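Local coordinates for isochorismatase family protein family (Burkholderia thailandensis, PDB 3TXY) that is of unknown function but has the isochorismatase-like fold, with hydrolase activity possible though not established, at residues T61-D66 with P86-F91; W109-G114 with E141-E146; T127-T132 with N150-V155; I134-G139 with V161-T166. All blocks are in the same frame, centred on the assembly; numbering follows the deposited sequence.

Contact 1 of 4, residues T61-D66 with P86-F91; sequences TSYQPD and PEWSAF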
# COMPACT_ATOMS: atom_id res chain seq x y z
N THR A 61 -4.53 -16.43 -2.37
CA THR A 61 -5.54 -15.68 -3.08
C THR A 61 -6.48 -16.65 -3.78
O THR A 61 -6.05 -17.60 -4.45
CB THR A 61 -4.90 -14.79 -4.14
OG1 THR A 61 -3.94 -13.94 -3.50
CG2 THR A 61 -5.94 -13.94 -4.89
N SER A 62 -7.77 -16.41 -3.63
CA SER A 62 -8.78 -17.20 -4.30
C SER A 62 -9.91 -16.29 -4.76
O SER A 62 -10.23 -15.33 -4.10
CB SER A 62 -9.36 -18.24 -3.36
OG SER A 62 -10.33 -19.02 -4.04
N TYR A 63 -10.51 -16.65 -5.89
CA TYR A 63 -11.72 -15.99 -6.37
C TYR A 63 -12.90 -16.97 -6.49
O TYR A 63 -13.92 -16.66 -7.13
CB TYR A 63 -11.44 -15.34 -7.71
CG TYR A 63 -10.27 -14.40 -7.67
CD1 TYR A 63 -9.11 -14.69 -8.36
CD2 TYR A 63 -10.33 -13.22 -6.93
CE1 TYR A 63 -8.04 -13.84 -8.34
CE2 TYR A 63 -9.25 -12.36 -6.91
CZ TYR A 63 -8.11 -12.69 -7.62
OH TYR A 63 -7.00 -11.87 -7.63
N GLN A 64 -12.75 -18.14 -5.86
CA GLN A 64 -13.82 -19.14 -5.76
C GLN A 64 -15.05 -18.53 -5.09
O GLN A 64 -14.93 -17.63 -4.27
CB GLN A 64 -13.32 -20.36 -4.96
CG GLN A 64 -12.19 -21.12 -5.65
CD GLN A 64 -12.64 -21.72 -6.97
OE1 GLN A 64 -13.83 -21.95 -7.18
NE2 GLN A 64 -11.69 -21.98 -7.87
N PRO A 65 -16.26 -19.00 -5.45
CA PRO A 65 -16.59 -20.07 -6.36
C PRO A 65 -16.84 -19.61 -7.79
O PRO A 65 -16.80 -20.44 -8.70
CB PRO A 65 -17.89 -20.63 -5.77
CG PRO A 65 -18.56 -19.44 -5.16
CD PRO A 65 -17.47 -18.48 -4.77
N ASP A 66 -17.06 -18.31 -7.99
CA ASP A 66 -17.59 -17.79 -9.25
C ASP A 66 -16.81 -16.62 -9.88
O ASP A 66 -17.24 -16.07 -10.89
CB ASP A 66 -19.07 -17.37 -9.05
CG ASP A 66 -19.27 -16.26 -8.01
OD1 ASP A 66 -18.30 -15.75 -7.39
OD2 ASP A 66 -20.44 -15.87 -7.81
N PRO A 86 -9.31 -24.93 -8.98
CA PRO A 86 -8.94 -25.05 -7.57
C PRO A 86 -7.43 -25.23 -7.33
O PRO A 86 -6.92 -24.82 -6.29
CB PRO A 86 -9.73 -26.29 -7.10
CG PRO A 86 -10.87 -26.38 -8.06
CD PRO A 86 -10.29 -25.96 -9.38
N GLU A 87 -6.72 -25.82 -8.28
CA GLU A 87 -5.27 -25.98 -8.13
C GLU A 87 -4.50 -24.66 -8.16
O GLU A 87 -3.44 -24.55 -7.55
CB GLU A 87 -4.70 -26.97 -9.17
CG GLU A 87 -5.04 -28.42 -8.87
CD GLU A 87 -4.71 -28.82 -7.43
OE1 GLU A 87 -3.53 -28.74 -7.05
OE2 GLU A 87 -5.64 -29.19 -6.67
N TRP A 88 -5.05 -23.65 -8.83
CA TRP A 88 -4.40 -22.36 -8.91
C TRP A 88 -4.16 -21.74 -7.54
O TRP A 88 -3.11 -21.13 -7.31
CB TRP A 88 -5.20 -21.44 -9.83
CG TRP A 88 -4.55 -20.09 -9.97
CD1 TRP A 88 -3.54 -19.70 -10.85
CD2 TRP A 88 -4.89 -18.87 -9.22
NE1 TRP A 88 -3.21 -18.38 -10.66
CE2 TRP A 88 -3.98 -17.83 -9.70
CE3 TRP A 88 -5.81 -18.55 -8.22
CZ2 TRP A 88 -4.03 -16.52 -9.21
CZ3 TRP A 88 -5.83 -17.26 -7.71
CH2 TRP A 88 -4.96 -16.26 -8.20
N SER A 89 -5.11 -21.92 -6.62
CA SER A 89 -5.03 -21.33 -5.27
C SER A 89 -4.56 -22.29 -4.17
O SER A 89 -4.41 -21.86 -3.00
CB SER A 89 -6.38 -20.72 -4.87
OG SER A 89 -7.42 -21.69 -4.89
N ALA A 90 -4.33 -23.57 -4.52
CA ALA A 90 -3.79 -24.56 -3.57
C ALA A 90 -2.34 -24.22 -3.21
O ALA A 90 -1.57 -23.79 -4.07
CB ALA A 90 -3.86 -25.98 -4.16
N PHE A 91 -1.95 -24.44 -1.96
CA PHE A 91 -0.57 -24.16 -1.55
C PHE A 91 0.41 -25.10 -2.24
O PHE A 91 0.10 -26.28 -2.50
CB PHE A 91 -0.41 -24.24 -0.03
CG PHE A 91 -1.11 -23.14 0.70
CD1 PHE A 91 -0.62 -21.85 0.63
CD2 PHE A 91 -2.26 -23.38 1.44
CE1 PHE A 91 -1.27 -20.81 1.29
CE2 PHE A 91 -2.90 -22.35 2.12
CZ PHE A 91 -2.41 -21.07 2.03
O HOH W 1 -9.23 -21.73 -2.70
O HOH W 2 -8.71 -21.41 -7.24
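With CG trans to its backbone N (chi1 -179°), Trp-88 swings its indole back beside its own carbonyl and over to Thr-61 and Tyr-63. This meeting closes the loop that follows strand 56-61 of the alpha/beta isochorismatase fold, bringing the loop's start against the short, weakly bonded helix 86-89. The indole's six-membered end does the touching: CZ3 of Trp-88 lies 3.3 Å from Thr-61 O, and its CH2 is 3.9 Å from Tyr-63 CE1. The ring planes are 23° apart but strongly offset, with centroids 6.0 Å apart, so little of one ring lies over the other. A long tryptophan suits this place because its six-membered end can touch a backbone carbonyl and an aromatic neighbour at once.

Ser-89 is small enough to bring CB within 3.2 Å of that same Thr-61 O. Thr-61 itself turns its hydroxyl to Asp-20 and Lys-106. The polar side of the contact is joined through water: one water bridges Ser-62 OG and Ser-89 OG, while another accepts from Gln-64 NE2 and also bonds Ser-89 OG. Gln-64 NE2 has a protein partner too, Leu-84 O. Residues 62-64 form an ST turn, in which Gln-64 N donates to Ser-62 OG over 3.2 Å at 163°.

Contact 2 of 4, residues W109-G114 with E141-E146; sequences WGAFTG and ESTARE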
# COMPACT_ATOMS: atom_id res chain seq x y z
N TRP A 109 -4.63 -7.81 -3.68
CA TRP A 109 -3.19 -7.79 -3.44
C TRP A 109 -2.83 -8.04 -2.01
O TRP A 109 -2.22 -9.07 -1.68
CB TRP A 109 -2.56 -6.48 -3.87
CG TRP A 109 -2.60 -6.19 -5.35
CD1 TRP A 109 -3.20 -6.92 -6.36
CD2 TRP A 109 -2.09 -4.99 -6.01
NE1 TRP A 109 -3.05 -6.30 -7.58
CE2 TRP A 109 -2.40 -5.12 -7.43
CE3 TRP A 109 -1.40 -3.87 -5.58
CZ2 TRP A 109 -2.03 -4.17 -8.35
CZ3 TRP A 109 -1.04 -2.91 -6.51
CH2 TRP A 109 -1.34 -3.06 -7.87
N GLY A 110 -3.23 -7.11 -1.15
CA GLY A 110 -2.85 -7.15 0.24
C GLY A 110 -3.64 -8.14 1.06
O GLY A 110 -4.79 -8.47 0.71
N ALA A 111 -3.04 -8.58 2.16
CA ALA A 111 -3.60 -9.68 2.95
C ALA A 111 -4.53 -9.29 4.09
O ALA A 111 -4.95 -10.17 4.85
CB ALA A 111 -2.48 -10.58 3.48
N PHE A 112 -4.87 -8.01 4.22
CA PHE A 112 -5.79 -7.57 5.27
C PHE A 112 -7.24 -7.40 4.81
O PHE A 112 -8.17 -7.85 5.50
CB PHE A 112 -5.30 -6.27 5.86
CG PHE A 112 -4.09 -6.41 6.73
CD1 PHE A 112 -4.22 -6.74 8.06
CD2 PHE A 112 -2.81 -6.16 6.23
CE1 PHE A 112 -3.12 -6.83 8.89
CE2 PHE A 112 -1.71 -6.24 7.05
CZ PHE A 112 -1.85 -6.60 8.38
N THR A 113 -7.43 -6.71 3.69
CA THR A 113 -8.79 -6.41 3.21
C THR A 113 -9.60 -7.70 3.01
O THR A 113 -9.16 -8.62 2.32
CB THR A 113 -8.77 -5.62 1.89
OG1 THR A 113 -8.02 -4.41 2.04
CG2 THR A 113 -10.20 -5.27 1.45
N GLY A 114 -10.77 -7.77 3.67
CA GLY A 114 -11.64 -8.91 3.56
C GLY A 114 -11.13 -10.19 4.19
O GLY A 114 -11.61 -11.27 3.85
N GLU A 141 4.20 -6.03 -0.61
CA GLU A 141 4.29 -4.61 -0.26
C GLU A 141 2.98 -4.04 0.29
O GLU A 141 2.99 -3.27 1.25
CB GLU A 141 4.76 -3.79 -1.45
CG GLU A 141 4.85 -2.29 -1.15
CD GLU A 141 5.67 -1.54 -2.17
OE1 GLU A 141 6.47 -2.19 -2.89
OE2 GLU A 141 5.50 -0.30 -2.25
N SER A 142 1.85 -4.38 -0.33
CA SER A 142 0.55 -3.89 0.15
C SER A 142 0.28 -4.37 1.58
O SER A 142 -0.24 -3.61 2.41
CB SER A 142 -0.58 -4.34 -0.78
OG SER A 142 -0.64 -3.54 -1.96
N THR A 143 0.64 -5.61 1.87
CA THR A 143 0.49 -6.14 3.22
C THR A 143 1.43 -5.40 4.18
O THR A 143 1.02 -5.04 5.30
CB THR A 143 0.79 -7.66 3.24
OG1 THR A 143 -0.08 -8.34 2.31
CG2 THR A 143 0.59 -8.23 4.65
N ALA A 144 2.67 -5.18 3.73
CA ALA A 144 3.69 -4.47 4.52
C ALA A 144 3.23 -3.03 4.85
O ALA A 144 3.29 -2.59 6.01
CB ALA A 144 5.01 -4.44 3.76
N ARG A 145 2.77 -2.31 3.83
CA ARG A 145 2.26 -0.97 4.03
C ARG A 145 1.10 -0.90 5.02
O ARG A 145 1.07 -0.06 5.91
CB ARG A 145 1.81 -0.40 2.69
CG ARG A 145 2.98 0.04 1.82
CD ARG A 145 2.46 0.56 0.48
NE ARG A 145 3.53 0.96 -0.43
CZ ARG A 145 3.86 2.22 -0.74
NH1 ARG A 145 3.21 3.26 -0.23
NH2 ARG A 145 4.87 2.41 -1.58
N GLU A 146 0.14 -1.80 4.87
CA GLU A 146 -1.01 -1.82 5.76
C GLU A 146 -0.63 -2.25 7.18
O GLU A 146 -1.17 -1.73 8.14
CB GLU A 146 -2.12 -2.71 5.18
CG GLU A 146 -3.39 -2.66 6.01
CD GLU A 146 -4.66 -3.01 5.24
OE1 GLU A 146 -5.73 -2.88 5.86
OE2 GLU A 146 -4.62 -3.40 4.06
O HOH W 3 -4.86 -5.62 2.48
O HOH W 4 -7.91 -3.33 4.63
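The loop leaving strand 102-106 lies along helix 136-149 at the subunit interface, and the one direct hydrogen bond between residues 109-114 and 141-146 runs from Ala-111 N to Thr-143 OG1 (3.0 Å, bent to 142°). Threonine suits the site because its hydroxyl serves two partners, receiving this N-H and bonding Gly-139 O one turn back in its own helix. Gly-110, with no side chain, lets its CA settle 3.8 Å from Ser-142 CB, which brings loop and helix close.

Phe-112 and Glu-146 run past each other in opposite directions, ring and carboxylate planes 32° apart. Glu-146 leaves its backbone with CG trans to N (chi1 -175°) and stays extended, so its methylenes follow the ring and CD arrives 3.4 Å from Phe-112 CB. An edge of the ring meets the helix backbone, CE2 of Phe-112 lying 3.5 Å from Thr-143 O, near the ring plane. Two waters then serve the carboxylate: one donates to Glu-146 OE2 and accepts from Phe-112 N, the other donates to OE1 and to Thr-113 OG1.

Trp-109 presents its ring edge, CE3, to Ser-142 OG at 3.7 Å. That hydroxyl bonds Arg-145 NH1 of the second subunit, while within each helix Arg-145 holds Glu-141 OE2 side-on through NE and NH2. Gly-110 N and Thr-113 OG1 also bond Glu-149 of the second subunit. The whole is a loop-on-helix contact of an alpha/beta fold that also forms part of the interface between the two subunits.

Contact 3 of 4, residues T127-T132 with N150-V155; sequences TDIVLT and NNYNVV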
# COMPACT_ATOMS: atom_id res chain seq x y z
N THR A 127 2.90 -8.69 17.84
CA THR A 127 3.29 -7.30 17.63
C THR A 127 4.19 -7.11 16.40
O THR A 127 4.27 -6.01 15.86
CB THR A 127 4.07 -6.77 18.85
OG1 THR A 127 5.24 -7.57 19.03
CG2 THR A 127 3.19 -6.84 20.11
N ASP A 128 4.85 -8.20 15.96
CA ASP A 128 5.87 -8.17 14.94
C ASP A 128 5.49 -9.20 13.86
O ASP A 128 5.07 -10.31 14.19
CB ASP A 128 7.24 -8.58 15.51
CG ASP A 128 7.84 -7.56 16.51
OD1 ASP A 128 7.08 -6.88 17.24
OD2 ASP A 128 9.09 -7.48 16.57
N ILE A 129 5.62 -8.83 12.59
CA ILE A 129 5.44 -9.80 11.51
C ILE A 129 6.70 -9.91 10.65
O ILE A 129 7.35 -8.91 10.33
CB ILE A 129 4.17 -9.59 10.64
CG1 ILE A 129 4.21 -8.32 9.79
CG2 ILE A 129 2.91 -9.59 11.51
CD1 ILE A 129 3.03 -8.23 8.82
N VAL A 130 7.03 -11.15 10.31
CA VAL A 130 8.09 -11.46 9.37
C VAL A 130 7.41 -11.90 8.09
O VAL A 130 6.65 -12.88 8.06
CB VAL A 130 9.05 -12.52 9.94
CG1 VAL A 130 10.01 -13.03 8.85
CG2 VAL A 130 9.79 -11.93 11.14
N LEU A 131 7.68 -11.16 7.02
CA LEU A 131 6.99 -11.28 5.75
C LEU A 131 7.84 -11.94 4.67
O LEU A 131 8.98 -11.56 4.43
CB LEU A 131 6.55 -9.89 5.32
CG LEU A 131 5.24 -9.55 4.67
CD1 LEU A 131 4.01 -10.33 5.15
CD2 LEU A 131 5.02 -8.04 4.87
N THR A 132 7.26 -12.97 4.04
CA THR A 132 7.81 -13.58 2.85
C THR A 132 6.74 -13.65 1.78
O THR A 132 5.55 -13.45 2.05
CB THR A 132 8.34 -15.01 3.12
OG1 THR A 132 7.27 -15.96 3.11
CG2 THR A 132 9.07 -15.08 4.43
N ASN A 150 -1.09 -0.26 10.76
CA ASN A 150 -1.76 -0.95 11.85
C ASN A 150 -0.84 -1.23 13.04
O ASN A 150 -1.20 -1.98 13.95
CB ASN A 150 -2.46 -2.20 11.32
CG ASN A 150 -3.76 -1.86 10.64
OD1 ASN A 150 -4.81 -1.83 11.27
ND2 ASN A 150 -3.69 -1.47 9.40
N ASN A 151 0.32 -0.59 13.04
CA ASN A 151 1.20 -0.52 14.21
C ASN A 151 1.94 -1.81 14.50
O ASN A 151 2.36 -2.03 15.64
CB ASN A 151 0.46 -0.06 15.47
CG ASN A 151 1.38 0.49 16.55
OD1 ASN A 151 2.28 1.26 16.26
ND2 ASN A 151 1.14 0.08 17.81
N TYR A 152 2.12 -2.64 13.48
CA TYR A 152 2.97 -3.83 13.58
C TYR A 152 4.40 -3.48 13.20
O TYR A 152 4.63 -2.68 12.27
CB TYR A 152 2.48 -4.94 12.64
CG TYR A 152 1.14 -5.51 13.06
CD1 TYR A 152 1.05 -6.45 14.08
CD2 TYR A 152 -0.04 -5.12 12.42
CE1 TYR A 152 -0.18 -6.95 14.49
CE2 TYR A 152 -1.27 -5.64 12.80
CZ TYR A 152 -1.34 -6.55 13.85
OH TYR A 152 -2.57 -7.05 14.24
N ASN A 153 5.36 -4.08 13.90
CA ASN A 153 6.76 -4.05 13.48
C ASN A 153 6.92 -5.05 12.33
O ASN A 153 6.66 -6.25 12.50
CB ASN A 153 7.70 -4.40 14.61
CG ASN A 153 7.55 -3.46 15.78
OD1 ASN A 153 7.93 -2.28 15.69
ND2 ASN A 153 6.99 -3.96 16.87
N VAL A 154 7.27 -4.54 11.16
CA VAL A 154 7.35 -5.36 9.94
C VAL A 154 8.81 -5.65 9.58
O VAL A 154 9.65 -4.74 9.53
CB VAL A 154 6.68 -4.68 8.74
CG1 VAL A 154 6.80 -5.54 7.48
CG2 VAL A 154 5.22 -4.32 9.04
N VAL A 155 9.10 -6.92 9.30
CA VAL A 155 10.38 -7.34 8.77
C VAL A 155 10.10 -8.06 7.45
O VAL A 155 9.29 -9.01 7.40
CB VAL A 155 11.10 -8.29 9.75
CG1 VAL A 155 12.46 -8.72 9.19
CG2 VAL A 155 11.24 -7.61 11.11
O HOH W 5 3.27 -3.73 17.33
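Strands 128-132 and 153-155 run parallel, 4.7 Å apart at closest approach and inclined by 19°, as the two strands of a beta-alpha-beta crossover whose linking helix is 136-149. Asn-153 and Val-155 each use both backbone polar groups: Asn-153 N and Val-155 N donate to Thr-127 O and Ile-129 O, while Asn-153 O and Val-155 O accept from Ile-129 N and Leu-131 N. The last of these, Leu-131 N to Val-155 O, measures 2.7 Å.

On the face toward the linking helix, the beta-branched and leucine side chains pack in the core. Ile-129 and Val-154 extend together in the same direction, CG1 of Ile-129 being 4.2 Å from Val-154 CG2, and Leu-131 CD2 meets the other methyl of Val-154, CG1, at 4.0 Å and at a slant. The other face carries Val-130 beside Val-155 in the same manner, with CG2 of Val-130 4.1 Å from Val-155 CB.

Where the strands begin, the linking helix ends in a Schellman motif with Asn-151 as its C-prime residue at positive phi. Tyr-152 follows, turning its ring edge to Thr-127 O, while its hydroxyl bonds Asp-118. A water donates to both Thr-127 O and Asn-151 O. Asn-153 suits the start of its strand, at the subunit interface, because its amide both accepts and donates: OD1 accepts from Lys-74 N of the second subunit, and ND2 donates to Asp-128. OD1 of Asp-128 is gripped from opposite faces of the carboxylate, by Asn-153 ND2 at 2.9 Å and by Thr-127 OG1 at 2.7 Å.

Contact 4 of 4, residues I134-G139 with V161-T166; sequences IATNIG and VSTWST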
# COMPACT_ATOMS: atom_id res chain seq x y z
N ILE A 134 5.36 -13.64 -2.66
CA ILE A 134 5.38 -13.19 -4.05
C ILE A 134 4.11 -12.35 -4.30
O ILE A 134 3.05 -12.75 -3.80
CB ILE A 134 5.34 -14.43 -5.01
CG1 ILE A 134 6.44 -15.44 -4.68
CG2 ILE A 134 5.38 -13.97 -6.46
CD1 ILE A 134 6.13 -16.83 -5.21
N ALA A 135 4.14 -11.22 -5.02
CA ALA A 135 5.34 -10.52 -5.49
C ALA A 135 5.74 -9.43 -4.49
O ALA A 135 4.91 -8.85 -3.81
CB ALA A 135 5.10 -9.89 -6.86
N THR A 136 7.04 -9.16 -4.42
CA THR A 136 7.59 -8.17 -3.50
C THR A 136 6.83 -6.86 -3.54
O THR A 136 6.42 -6.36 -2.49
CB THR A 136 9.07 -7.90 -3.83
OG1 THR A 136 9.76 -9.16 -3.95
CG2 THR A 136 9.72 -7.06 -2.74
N ASN A 137 6.61 -6.33 -4.73
CA ASN A 137 5.96 -5.04 -4.88
C ASN A 137 4.44 -5.04 -4.85
O ASN A 137 3.84 -3.98 -4.89
CB ASN A 137 6.38 -4.35 -6.19
CG ASN A 137 7.84 -4.46 -6.46
OD1 ASN A 137 8.33 -5.56 -6.79
ND2 ASN A 137 8.56 -3.34 -6.37
N ILE A 138 3.81 -6.21 -4.87
CA ILE A 138 2.37 -6.26 -5.01
C ILE A 138 1.76 -6.76 -3.69
O ILE A 138 1.56 -5.96 -2.78
CB ILE A 138 1.97 -7.09 -6.25
CG1 ILE A 138 2.60 -6.51 -7.52
CG2 ILE A 138 0.45 -7.23 -6.37
CD1 ILE A 138 2.21 -5.07 -7.88
N GLY A 139 1.53 -8.06 -3.56
CA GLY A 139 0.93 -8.61 -2.35
C GLY A 139 1.78 -8.42 -1.10
O GLY A 139 1.26 -8.11 -0.02
N VAL A 161 11.41 -13.01 -0.74
CA VAL A 161 10.47 -12.25 -1.55
C VAL A 161 11.06 -12.09 -2.96
O VAL A 161 12.26 -11.79 -3.10
CB VAL A 161 10.09 -10.87 -0.94
CG1 VAL A 161 9.41 -11.06 0.42
CG2 VAL A 161 11.29 -9.92 -0.82
N SER A 162 10.23 -12.30 -3.98
CA SER A 162 10.66 -12.14 -5.37
C SER A 162 9.60 -11.42 -6.18
O SER A 162 8.43 -11.33 -5.80
CB SER A 162 11.03 -13.48 -5.99
OG SER A 162 12.14 -14.05 -5.34
N THR A 163 10.04 -10.88 -7.31
CA THR A 163 9.18 -10.04 -8.14
C THR A 163 9.63 -10.09 -9.60
O THR A 163 10.40 -10.97 -9.98
CB THR A 163 9.09 -8.61 -7.54
OG1 THR A 163 8.08 -7.87 -8.21
CG2 THR A 163 10.44 -7.85 -7.59
N TRP A 164 9.11 -9.19 -10.44
CA TRP A 164 9.26 -9.35 -11.89
C TRP A 164 10.55 -8.83 -12.47
O TRP A 164 10.87 -9.11 -13.64
CB TRP A 164 8.09 -8.69 -12.63
CG TRP A 164 8.02 -7.21 -12.40
CD1 TRP A 164 8.75 -6.21 -13.03
CD2 TRP A 164 7.21 -6.51 -11.41
NE1 TRP A 164 8.44 -4.98 -12.53
CE2 TRP A 164 7.52 -5.09 -11.56
CE3 TRP A 164 6.27 -6.91 -10.47
CZ2 TRP A 164 6.90 -4.14 -10.79
CZ3 TRP A 164 5.66 -5.93 -9.70
CH2 TRP A 164 5.98 -4.58 -9.85
N SER A 165 11.30 -8.05 -11.71
CA SER A 165 12.59 -7.55 -12.18
C SER A 165 13.49 -7.23 -11.00
O SER A 165 13.01 -7.04 -9.86
CB SER A 165 12.41 -6.30 -13.07
OG SER A 165 12.18 -5.13 -12.30
N THR A 166 14.80 -7.22 -11.23
CA THR A 166 15.74 -6.89 -10.16
C THR A 166 15.62 -5.40 -9.80
O THR A 166 15.82 -5.03 -8.65
CB THR A 166 17.20 -7.26 -10.51
OG1 THR A 166 17.54 -6.70 -11.78
CG2 THR A 166 17.36 -8.76 -10.57
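Hydrogen bonds tie the start of helix 136-149 to the end of strand 153-162. Thr-136 N, in the helix's first turn, donates to Ser-162 O over 2.9 Å, approaching from 49° above the carbonyl plane. The same oxygen receives a CA-H...O contact from Ala-135, whose CA is 3.2 Å away; small Ala-135 occupies the N-cap position just after a cis peptide. Thr-163 OG1 gives its proton to Asn-137 OD1 at 2.7 Å. Its hydroxyl stands trans to the backbone N (chi1 -170°), which aims it at the asparagine. Asn-137 suits the place because its amide works at both ends, ND2 donating to Ala-168 O, so its rotation is fixed. Thr-136 OG1 turns instead to Gln-169, whose NE2 also bonds Val-161 O.

Packing contacts surround these bonds. Thr-136 meets Val-161 at about a right angle, methyl to methyl, with Thr-136 CG2 3.8 Å from Val-161 CG2. The indole of Trp-164 covers the polar pair: Thr-163 OG1 and Asn-137 OD1 both lie over one face, toward the rim. Asn-137 CB touches Trp-164 CH2 at 3.7 Å, and Ile-138 CG1 meets the ring edge, 3.8 Å from Trp-164 CZ3. Lys-179 of the second subunit adds a cation-pi interaction to the tryptophan.

A non-proline cis peptide leading into a helix marks the active-site turn of isochorismatase-like cysteine hydrolases; Gly-139 probably stands where those enzymes usually carry the nucleophilic cysteine.

Overall arrangement
Contacts 3 and 4 lie at the two ends of one beta-alpha-beta unit, their centres 18 Å apart, and meet where Val-161 CG1 is 3.8 Å from Thr-132 CA. Contact 2 uses the helix of that unit: Ala-144 CB packs 3.8 Å from Leu-131 CD2 of contact 3, and Trp-109 touches Ile-138 of contact 4. All three reach the second subunit. Contact 1 stands apart, its centre 26 Å from that of contact 3 and its nearest atoms about 5 Å from contact 2. Lys-106 nevertheless bonds both Thr-61 of contact 1 and Trp-109 of contact 2. Asp-20 and Lys-106 probably match the family's catalytic aspartate and lysine, and Gly-139 of contact 4 the cysteine.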